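Local coordinates for protein yeast glycogen phosphorylase (Saccharomyces cerevisiae, PDB 1YGP) that belongs to the carbohydrate phosphorylase family of the GT-B clan and carries a bound pyridoxal-5'-phosphate in its ligand pocket, at residues L377-V380 against L381-E385; E391-D394 against I395-K398; R426-E429 against I430-I434; K351-W354 against T355-P358. All blocks are in the same frame, centred on the assembly; numbering follows the deposited sequence.

Contact 1 (L377-V380 against L381-E385); sequences LQRV and LVDLE
Leu377 and Leu381, one turn apart on helix 372-384, meet on a buried side of the helix: CD1 of Leu377 rests 4.0 Å from CG of Leu381. The Leu377 side chain can lean forward like this because its CG is anti to the backbone N (chi1 -178°), which carries the branch toward the later turn. Trp354 packs on Leu381 and Leu344 of helix 322-350 on Leu377, so this part is closed in by its neighbours. On another buried flank, the amide nitrogen NE2 of Gln378 lies 4.0 Å from CG2 of Val382 and makes a weak hydrogen bond to Trp389 O. Asp383 is buried too, its OD1 held from outside by Arg426 and by the backbone N of Ser249.

Val380 is the step toward solvent: itself buried, it sets CB 3.7 Å from CD1 of the exposed Leu384. Arg379, partly exposed, belongs to the same looser side. It touches Asp383 with its aliphatic stem, CG standing 3.4 Å from OD2. The charged ends do not close: Arg379 NH1 stays 4.6 Å from Asp383 OD2, the two flat groups are turned 57° apart, and Arg379 bridges to Glu376 instead.

Here the backbone also widens into a pi-type turn. Val380 O takes both Leu384 N (2.9 Å) and Glu385 N (2.9 Å), one bond of the i to i+4 kind and one of the wider i to i+5 kind. With opposite charges close but not joined, the helix itself probably gains only modest electrostatic help from Arg379 and Asp383, whose stronger bonds lie with other partners.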
loop_
_atom_site.group_PDB
_atom_site.type_symbol
_atom_site.label_atom_id
_atom_site.label_comp_id
_atom_site.label_asym_id
_atom_site.label_seq_id
_atom_site.Cartn_x
_atom_site.Cartn_y
_atom_site.Cartn_z
ATOM N N LEU A 377 -12.635 -20.789 21.214
ATOM C CA LEU A 377 -13.471 -20.215 22.251
ATOM C C LEU A 377 -13.310 -21.111 23.464
ATOM O O LEU A 377 -13.060 -20.592 24.554
ATOM C CB LEU A 377 -14.946 -20.158 21.846
ATOM C CG LEU A 377 -15.950 -19.520 22.843
ATOM C CD1 LEU A 377 -15.421 -18.189 23.350
ATOM C CD2 LEU A 377 -17.290 -19.324 22.163
ATOM N N GLN A 378 -13.303 -22.437 23.318
ATOM C CA GLN A 378 -13.077 -23.309 24.465
ATOM C C GLN A 378 -11.718 -23.013 25.107
ATOM O O GLN A 378 -11.651 -22.832 26.331
ATOM C CB GLN A 378 -13.151 -24.757 24.010
ATOM C CG GLN A 378 -13.021 -25.785 25.108
ATOM C CD GLN A 378 -14.128 -25.813 26.140
ATOM O OE1 GLN A 378 -15.073 -25.028 26.145
ATOM N NE2 GLN A 378 -14.040 -26.763 27.060
ATOM N N ARG A 379 -10.649 -22.893 24.296
ATOM C CA ARG A 379 -9.339 -22.543 24.796
ATOM C C ARG A 379 -9.352 -21.233 25.583
ATOM O O ARG A 379 -8.825 -21.217 26.702
ATOM C CB ARG A 379 -8.328 -22.392 23.661
ATOM C CG ARG A 379 -6.910 -22.142 24.203
ATOM C CD ARG A 379 -5.814 -21.893 23.172
ATOM N NE ARG A 379 -5.999 -20.627 22.493
ATOM C CZ ARG A 379 -5.577 -19.491 23.033
ATOM N NH1 ARG A 379 -4.943 -19.458 24.209
ATOM N NH2 ARG A 379 -5.883 -18.353 22.429
ATOM N N VAL A 380 -9.950 -20.129 25.128
ATOM C CA VAL A 380 -9.812 -18.908 25.898
ATOM C C VAL A 380 -10.675 -18.995 27.138
ATOM O O VAL A 380 -10.194 -18.581 28.203
ATOM C CB VAL A 380 -10.200 -17.638 25.094
ATOM C CG1 VAL A 380 -9.417 -17.650 23.813
ATOM C CG2 VAL A 380 -11.646 -17.587 24.734
ATOM N N LEU A 381 -11.890 -19.572 27.088
ATOM C CA LEU A 381 -12.730 -19.624 28.277
ATOM C C LEU A 381 -12.089 -20.485 29.354
ATOM O O LEU A 381 -12.110 -20.108 30.521
ATOM C CB LEU A 381 -14.114 -20.181 27.968
ATOM C CG LEU A 381 -15.078 -19.343 27.159
ATOM C CD1 LEU A 381 -16.389 -20.092 27.130
ATOM C CD2 LEU A 381 -15.308 -17.965 27.768
ATOM N N VAL A 382 -11.464 -21.595 29.012
ATOM C CA VAL A 382 -10.784 -22.390 30.003
ATOM C C VAL A 382 -9.433 -21.783 30.345
ATOM O O VAL A 382 -9.257 -21.409 31.498
ATOM C CB VAL A 382 -10.660 -23.815 29.464
ATOM C CG1 VAL A 382 -9.633 -24.636 30.208
ATOM C CG2 VAL A 382 -12.037 -24.444 29.606
ATOM N N ASP A 383 -8.463 -21.583 29.461
ATOM C CA ASP A 383 -7.157 -21.083 29.870
ATOM C C ASP A 383 -7.041 -19.651 30.353
ATOM O O ASP A 383 -6.322 -19.384 31.308
ATOM C CB ASP A 383 -6.177 -21.258 28.747
ATOM C CG ASP A 383 -6.001 -22.698 28.286
ATOM O OD1 ASP A 383 -6.407 -23.624 28.987
ATOM O OD2 ASP A 383 -5.447 -22.894 27.204
ATOM N N LEU A 384 -7.719 -18.700 29.739
ATOM C CA LEU A 384 -7.548 -17.310 30.124
ATOM C C LEU A 384 -8.656 -16.920 31.078
ATOM O O LEU A 384 -8.407 -16.403 32.157
ATOM C CB LEU A 384 -7.590 -16.429 28.883
ATOM C CG LEU A 384 -6.716 -16.827 27.713
ATOM C CD1 LEU A 384 -7.156 -16.065 26.510
ATOM C CD2 LEU A 384 -5.265 -16.512 27.985
ATOM N N GLU A 385 -9.905 -17.172 30.694
ATOM C CA GLU A 385 -11.047 -16.801 31.502
ATOM C C GLU A 385 -11.346 -17.715 32.695
ATOM O O GLU A 385 -12.201 -17.376 33.517
ATOM C CB GLU A 385 -12.237 -16.717 30.567
ATOM C CG GLU A 385 -12.876 -15.339 30.613
ATOM C CD GLU A 385 -12.054 -14.163 30.097
ATOM O OE1 GLU A 385 -11.828 -14.042 28.890
ATOM O OE2 GLU A 385 -11.657 -13.347 30.920
#

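Contact 2 (E391-D394 against I395-K398); sequences EAWD and IVTK
Trp393 and Thr397 make the first shell. The hydroxyl OG1 of Thr397 sits over one face of the indole, 3.4 Å above its plane and offset toward the rim. It gives its proton to Trp393 O at 2.9 Å, and Thr397 N reaches the same carbonyl at 3.1 Å from the opposite face of the carbonyl plane, so two bonds grip one oxygen. Beside this, CG1 of Val396 approaches CZ3 of Trp393 obliquely at 3.6 Å. With chi1 at -171° the ring leaves CB beside the carbonyl carbon and so comes against Val396 and Thr397. On the solvent side, Lys398 curls back, bending twice near its end, until NZ is 3.1 Å from Asp394 OD2; the ammonium meets the carboxylate on its anti side, 18° out of plane.

All of this is one-turn spacing on helix 389-399, which leads into strand 400-404. Together with helix 372-384 it forms the crossover between the neighbouring parallel strands 361-366 and 400-404, a Rossmann-like feature of the GT-B fold. Farther out, the ring of Trp389 meets that of Trp393, while Gln378 packs on Trp393 and Val396. Phe357 and Pro358 press on Ile395, and Pro358 also touches Lys398.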
loop_
_atom_site.group_PDB
_atom_site.type_symbol
_atom_site.label_atom_id
_atom_site.label_comp_id
_atom_site.label_asym_id
_atom_site.label_seq_id
_atom_site.Cartn_x
_atom_site.Cartn_y
_atom_site.Cartn_z
ATOM N N GLU A 391 -18.476 -26.009 31.881
ATOM C CA GLU A 391 -19.380 -24.876 31.774
ATOM C C GLU A 391 -19.084 -24.131 30.470
ATOM O O GLU A 391 -19.986 -23.732 29.736
ATOM C CB GLU A 391 -19.160 -24.009 32.966
ATOM C CG GLU A 391 -20.152 -22.872 33.156
ATOM C CD GLU A 391 -19.646 -21.805 34.137
ATOM O OE1 GLU A 391 -19.050 -22.152 35.167
ATOM O OE2 GLU A 391 -19.834 -20.617 33.859
ATOM N N ALA A 392 -17.790 -24.006 30.155
ATOM C CA ALA A 392 -17.281 -23.382 28.945
ATOM C C ALA A 392 -17.802 -24.098 27.705
ATOM O O ALA A 392 -18.404 -23.491 26.802
ATOM C CB ALA A 392 -15.764 -23.448 28.954
ATOM N N TRP A 393 -17.657 -25.424 27.703
ATOM C CA TRP A 393 -18.125 -26.224 26.590
ATOM C C TRP A 393 -19.624 -26.070 26.319
ATOM O O TRP A 393 -20.077 -26.102 25.169
ATOM C CB TRP A 393 -17.788 -27.703 26.832
ATOM C CG TRP A 393 -18.086 -28.471 25.557
ATOM C CD1 TRP A 393 -19.064 -29.424 25.526
ATOM C CD2 TRP A 393 -17.495 -28.259 24.333
ATOM N NE1 TRP A 393 -19.108 -29.814 24.280
ATOM C CE2 TRP A 393 -18.202 -29.161 23.538
ATOM C CE3 TRP A 393 -16.496 -27.461 23.774
ATOM C CZ2 TRP A 393 -17.930 -29.286 22.181
ATOM C CZ3 TRP A 393 -16.220 -27.581 22.412
ATOM C CH2 TRP A 393 -16.933 -28.486 21.624
ATOM N N ASP A 394 -20.425 -25.874 27.347
ATOM C CA ASP A 394 -21.831 -25.633 27.139
ATOM C C ASP A 394 -22.052 -24.322 26.404
ATOM O O ASP A 394 -22.940 -24.245 25.550
ATOM C CB ASP A 394 -22.532 -25.587 28.470
ATOM C CG ASP A 394 -23.395 -26.813 28.646
ATOM O OD1 ASP A 394 -22.850 -27.891 28.926
ATOM O OD2 ASP A 394 -24.610 -26.662 28.487
ATOM N N ILE A 395 -21.237 -23.300 26.693
ATOM C CA ILE A 395 -21.353 -22.016 26.022
ATOM C C ILE A 395 -20.962 -22.183 24.539
ATOM O O ILE A 395 -21.739 -21.821 23.645
ATOM C CB ILE A 395 -20.457 -20.990 26.778
ATOM C CG1 ILE A 395 -21.012 -20.789 28.198
ATOM C CG2 ILE A 395 -20.441 -19.654 26.054
ATOM C CD1 ILE A 395 -20.218 -19.896 29.177
ATOM N N VAL A 396 -19.821 -22.811 24.250
ATOM C CA VAL A 396 -19.372 -23.056 22.895
ATOM C C VAL A 396 -20.498 -23.679 22.068
ATOM O O VAL A 396 -20.950 -23.117 21.072
ATOM C CB VAL A 396 -18.127 -23.983 22.961
ATOM C CG1 VAL A 396 -17.731 -24.473 21.582
ATOM C CG2 VAL A 396 -16.930 -23.204 23.478
ATOM N N THR A 397 -21.058 -24.753 22.597
ATOM C CA THR A 397 -22.102 -25.533 21.966
ATOM C C THR A 397 -23.306 -24.701 21.569
ATOM O O THR A 397 -23.812 -24.738 20.448
ATOM C CB THR A 397 -22.385 -26.605 22.993
ATOM O OG1 THR A 397 -21.258 -27.474 22.903
ATOM C CG2 THR A 397 -23.716 -27.308 22.821
ATOM N N LYS A 398 -23.769 -23.884 22.491
ATOM C CA LYS A 398 -24.894 -23.045 22.205
ATOM C C LYS A 398 -24.543 -21.841 21.342
ATOM O O LYS A 398 -25.463 -21.244 20.796
ATOM C CB LYS A 398 -25.493 -22.624 23.519
ATOM C CG LYS A 398 -26.352 -23.732 24.058
ATOM C CD LYS A 398 -27.011 -23.211 25.323
ATOM C CE LYS A 398 -26.341 -23.635 26.634
ATOM N NZ LYS A 398 -26.713 -25.001 26.968
#

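Contact 3 (R426-E429 against I430-I434); sequences RHLE and IIYDI
Ile430 lies over one face of the Arg426 guanidinium, its CD1 standing 4.1 Å above the centre of the plane while CG1 comes within 3.7 Å of Arg426 NH1. A bend at chi2 (64°) turns the arginine along the helix toward the next turn and lets NH1 form a salt bridge with Glu429 OE1 at 2.8 Å. NH2 bonds to Asp383 and to the carbonyl of Thr245, so the buried cation is shared among several polar partners.

His427 works through its backbone: its O accepts from Ile431 N at 3.1 Å, with CG1 of Ile431 lying against the same oxygen. Its imidazole meets the rings of Tyr333 and Trp251.

Leu428 next sends CD2 over the face of the Tyr432 ring, 3.7 Å from the centroid and only 13° off the normal, a well-centred CH-pi contact that covers that face of the phenol.

Glu429 closes the run, its O accepting from Asp433 N at 3.0 Å. These i to i+3 and i to i+4 pairs, polar on one flank and aliphatic-aromatic on another, are those of a regular alpha-helix, here the start of the long helix 425-445, packed against helices 372-384 and 417-423.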
loop_
_atom_site.group_PDB
_atom_site.type_symbol
_atom_site.label_atom_id
_atom_site.label_comp_id
_atom_site.label_asym_id
_atom_site.label_seq_id
_atom_site.Cartn_x
_atom_site.Cartn_y
_atom_site.Cartn_z
ATOM N N ARG A 426 -1.864 -26.700 22.166
ATOM C CA ARG A 426 -2.988 -26.689 23.105
ATOM C C ARG A 426 -4.311 -27.023 22.431
ATOM O O ARG A 426 -5.167 -27.689 23.008
ATOM C CB ARG A 426 -3.077 -25.308 23.764
ATOM C CG ARG A 426 -4.194 -25.113 24.772
ATOM C CD ARG A 426 -3.958 -26.039 25.951
ATOM N NE ARG A 426 -4.796 -25.738 27.102
ATOM C CZ ARG A 426 -5.547 -26.675 27.657
ATOM N NH1 ARG A 426 -5.563 -27.920 27.184
ATOM N NH2 ARG A 426 -6.283 -26.371 28.717
ATOM N N HIS A 427 -4.501 -26.604 21.178
ATOM C CA HIS A 427 -5.761 -26.845 20.483
ATOM C C HIS A 427 -5.829 -28.324 20.151
ATOM O O HIS A 427 -6.941 -28.831 20.089
ATOM C CB HIS A 427 -5.878 -26.049 19.190
ATOM C CG HIS A 427 -5.894 -24.542 19.406
ATOM N ND1 HIS A 427 -6.958 -23.780 19.582
ATOM C CD2 HIS A 427 -4.783 -23.713 19.443
ATOM C CE1 HIS A 427 -6.552 -22.543 19.715
ATOM N NE2 HIS A 427 -5.250 -22.505 19.636
ATOM N N LEU A 428 -4.713 -29.046 19.974
ATOM C CA LEU A 428 -4.779 -30.503 19.879
ATOM C C LEU A 428 -5.252 -31.124 21.197
ATOM O O LEU A 428 -6.047 -32.066 21.217
ATOM C CB LEU A 428 -3.430 -31.131 19.588
ATOM C CG LEU A 428 -3.404 -32.246 18.562
ATOM C CD1 LEU A 428 -2.120 -32.974 18.798
ATOM C CD2 LEU A 428 -4.522 -33.252 18.699
ATOM N N GLU A 429 -4.764 -30.636 22.334
ATOM C CA GLU A 429 -5.147 -31.142 23.637
ATOM C C GLU A 429 -6.658 -31.033 23.794
ATOM O O GLU A 429 -7.347 -32.015 24.092
ATOM C CB GLU A 429 -4.466 -30.334 24.718
ATOM C CG GLU A 429 -2.967 -30.480 24.868
ATOM C CD GLU A 429 -2.372 -29.800 26.110
ATOM O OE1 GLU A 429 -3.085 -29.139 26.877
ATOM O OE2 GLU A 429 -1.162 -29.939 26.324
ATOM N N ILE A 430 -7.220 -29.859 23.526
ATOM C CA ILE A 430 -8.652 -29.674 23.678
ATOM C C ILE A 430 -9.405 -30.543 22.658
ATOM O O ILE A 430 -10.444 -31.110 23.022
ATOM C CB ILE A 430 -8.952 -28.143 23.546
ATOM C CG1 ILE A 430 -8.146 -27.366 24.582
ATOM C CG2 ILE A 430 -10.404 -27.854 23.857
ATOM C CD1 ILE A 430 -8.266 -25.843 24.563
ATOM N N ILE A 431 -8.915 -30.780 21.430
ATOM C CA ILE A 431 -9.648 -31.639 20.509
ATOM C C ILE A 431 -9.663 -33.069 21.033
ATOM O O ILE A 431 -10.700 -33.743 20.941
ATOM C CB ILE A 431 -9.030 -31.579 19.099
ATOM C CG1 ILE A 431 -9.182 -30.146 18.606
ATOM C CG2 ILE A 431 -9.754 -32.509 18.114
ATOM C CD1 ILE A 431 -8.585 -29.809 17.225
ATOM N N TYR A 432 -8.578 -33.556 21.642
ATOM C CA TYR A 432 -8.607 -34.881 22.237
ATOM C C TYR A 432 -9.617 -34.913 23.372
ATOM O O TYR A 432 -10.435 -35.836 23.415
ATOM C CB TYR A 432 -7.225 -35.254 22.745
ATOM C CG TYR A 432 -6.289 -35.758 21.649
ATOM C CD1 TYR A 432 -6.821 -36.260 20.463
ATOM C CD2 TYR A 432 -4.902 -35.780 21.843
ATOM C CE1 TYR A 432 -6.000 -36.789 19.486
ATOM C CE2 TYR A 432 -4.072 -36.305 20.859
ATOM C CZ TYR A 432 -4.637 -36.808 19.682
ATOM O OH TYR A 432 -3.849 -37.330 18.674
ATOM N N ASP A 433 -9.665 -33.898 24.237
ATOM C CA ASP A 433 -10.641 -33.869 25.318
ATOM C C ASP A 433 -12.087 -33.854 24.862
ATOM O O ASP A 433 -12.891 -34.675 25.317
ATOM C CB ASP A 433 -10.435 -32.657 26.195
ATOM C CG ASP A 433 -9.326 -32.758 27.235
ATOM O OD1 ASP A 433 -8.449 -33.625 27.156
ATOM O OD2 ASP A 433 -9.351 -31.929 28.141
ATOM N N ILE A 434 -12.399 -32.950 23.932
ATOM C CA ILE A 434 -13.717 -32.803 23.332
ATOM C C ILE A 434 -14.185 -34.165 22.812
ATOM O O ILE A 434 -15.274 -34.644 23.145
ATOM C CB ILE A 434 -13.568 -31.712 22.211
ATOM C CG1 ILE A 434 -13.538 -30.317 22.865
ATOM C CG2 ILE A 434 -14.695 -31.826 21.175
ATOM C CD1 ILE A 434 -13.207 -29.120 21.937
#

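Contact 4 (K351-W354 against T355-P358); sequences KRPW and TEFP
Thr355 makes a light contact with Pro353: its hydroxyl OG1 lies 3.7 Å from CB of the proline, on the exposed side of the turn.

Glu356 does more. Its N bonds to Pro353 O at 2.9 Å, coming from above the carbonyl plane. With CG anti to the carbonyl carbon (chi1 -58°), the side chain runs back alongside the proline ring, OE1 reaching 3.4 Å from Pro353 CD. The same oxygen sits at the edge of the Arg352 guanidinium, near its plane, and takes a weak bond from NE at 3.3 Å, so the salt bridge here is a loose one. Carboxylate and guanidinium planes differ by 42°. The stronger partner of Arg352 is Asp95, met by NH1.

Phe357 is buried. Its N reaches Trp354 O at 3.0 Å, again from well above the carbonyl plane, and CD1 meets the edge of the indole at CZ3, 3.9 Å away. The two side chains point the same way and the rings meet obliquely, centroids 5.8 Å apart and planes at 50°. Phe347 of helix 322-350 touches both rings and completes an aromatic cluster.

Pro358 carries the chain into helix 357-360. Two successive i to i+3 bonds are the signature of a 3-10 turn, which here leads from the loop after helix 322-350 into that short helix, just ahead of strand 361-366.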
loop_
_atom_site.group_PDB
_atom_site.type_symbol
_atom_site.label_atom_id
_atom_site.label_comp_id
_atom_site.label_asym_id
_atom_site.label_seq_id
_atom_site.Cartn_x
_atom_site.Cartn_y
_atom_site.Cartn_z
ATOM N N LYS A 351 -20.173 -6.118 30.081
ATOM C CA LYS A 351 -19.966 -6.457 31.482
ATOM C C LYS A 351 -20.989 -7.524 31.922
ATOM O O LYS A 351 -21.251 -7.786 33.107
ATOM C CB LYS A 351 -20.058 -5.155 32.350
ATOM N N ARG A 352 -21.500 -8.252 30.918
ATOM C CA ARG A 352 -22.473 -9.307 31.141
ATOM C C ARG A 352 -21.737 -10.575 31.550
ATOM O O ARG A 352 -20.574 -10.774 31.176
ATOM C CB ARG A 352 -23.260 -9.601 29.886
ATOM C CG ARG A 352 -24.282 -8.550 29.536
ATOM C CD ARG A 352 -25.017 -9.104 28.333
ATOM N NE ARG A 352 -26.450 -8.865 28.407
ATOM C CZ ARG A 352 -27.026 -7.903 27.694
ATOM N NH1 ARG A 352 -26.332 -7.121 26.890
ATOM N NH2 ARG A 352 -28.335 -7.733 27.749
ATOM N N PRO A 353 -22.350 -11.458 32.335
ATOM C CA PRO A 353 -21.752 -12.699 32.779
ATOM C C PRO A 353 -21.485 -13.637 31.614
ATOM O O PRO A 353 -22.342 -13.726 30.737
ATOM C CB PRO A 353 -22.753 -13.258 33.740
ATOM C CG PRO A 353 -23.520 -12.058 34.192
ATOM C CD PRO A 353 -23.673 -11.300 32.904
ATOM N N TRP A 354 -20.392 -14.407 31.592
ATOM C CA TRP A 354 -20.153 -15.398 30.552
ATOM C C TRP A 354 -21.320 -16.313 30.289
ATOM O O TRP A 354 -21.530 -16.685 29.139
ATOM C CB TRP A 354 -18.960 -16.286 30.877
ATOM C CG TRP A 354 -17.675 -15.531 30.609
ATOM C CD1 TRP A 354 -16.848 -15.192 31.639
ATOM C CD2 TRP A 354 -17.245 -15.048 29.395
ATOM N NE1 TRP A 354 -15.901 -14.479 31.092
ATOM C CE2 TRP A 354 -16.092 -14.364 29.772
ATOM C CE3 TRP A 354 -17.636 -15.068 28.058
ATOM C CZ2 TRP A 354 -15.315 -13.689 28.840
ATOM C CZ3 TRP A 354 -16.859 -14.395 27.121
ATOM C CH2 TRP A 354 -15.711 -13.711 27.506
ATOM N N THR A 355 -22.149 -16.636 31.280
ATOM C CA THR A 355 -23.294 -17.502 31.051
ATOM C C THR A 355 -24.326 -16.924 30.102
ATOM O O THR A 355 -25.176 -17.668 29.626
ATOM C CB THR A 355 -23.941 -17.844 32.402
ATOM O OG1 THR A 355 -23.819 -16.728 33.294
ATOM C CG2 THR A 355 -23.253 -19.074 32.998
ATOM N N GLU A 356 -24.262 -15.625 29.791
ATOM C CA GLU A 356 -25.166 -15.033 28.827
ATOM C C GLU A 356 -24.597 -14.928 27.420
ATOM O O GLU A 356 -25.316 -14.521 26.492
ATOM C CB GLU A 356 -25.562 -13.656 29.228
ATOM C CG GLU A 356 -26.206 -13.622 30.580
ATOM C CD GLU A 356 -26.898 -12.302 30.812
ATOM O OE1 GLU A 356 -26.273 -11.252 30.650
ATOM O OE2 GLU A 356 -28.075 -12.341 31.155
ATOM N N PHE A 357 -23.330 -15.319 27.206
ATOM C CA PHE A 357 -22.715 -15.303 25.887
ATOM C C PHE A 357 -23.632 -15.948 24.854
ATOM O O PHE A 357 -23.972 -15.193 23.936
ATOM C CB PHE A 357 -21.352 -16.033 25.897
ATOM C CG PHE A 357 -20.448 -15.633 24.741
ATOM C CD1 PHE A 357 -19.872 -14.353 24.716
ATOM C CD2 PHE A 357 -20.182 -16.531 23.708
ATOM C CE1 PHE A 357 -19.030 -13.971 23.665
ATOM C CE2 PHE A 357 -19.338 -16.134 22.665
ATOM C CZ PHE A 357 -18.760 -14.864 22.637
ATOM N N PRO A 358 -24.191 -17.178 24.940
ATOM C CA PRO A 358 -25.086 -17.732 23.928
ATOM C C PRO A 358 -26.314 -16.871 23.691
ATOM O O PRO A 358 -26.875 -16.841 22.603
ATOM C CB PRO A 358 -25.444 -19.082 24.439
ATOM C CG PRO A 358 -24.278 -19.434 25.301
ATOM C CD PRO A 358 -24.081 -18.127 26.038
#

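In the fold
Contacts 1 and 3 are buried, contact 2 is partly so, and contact 4 lies at the surface. The first three lie on helices, contact 1 with a wider pi-type turn, whereas contact 4 is a 3-10 turn. Contact 1 is the hub: Leu381 packs on Ala392 of contact 2, Arg379 on His427 of contact 3, and Leu377 on Phe357 of contact 4. Trp393 of contact 2 touches Ile434 of contact 3; contacts 3 and 4 stay about 14 Å apart at their nearest atoms. The salt bridge Asp383 to Arg426 joins two helices, while Asp394 to Lys398 and the weak Arg352 to Glu356 stay within their own turns, though Arg352 also reaches Asp95.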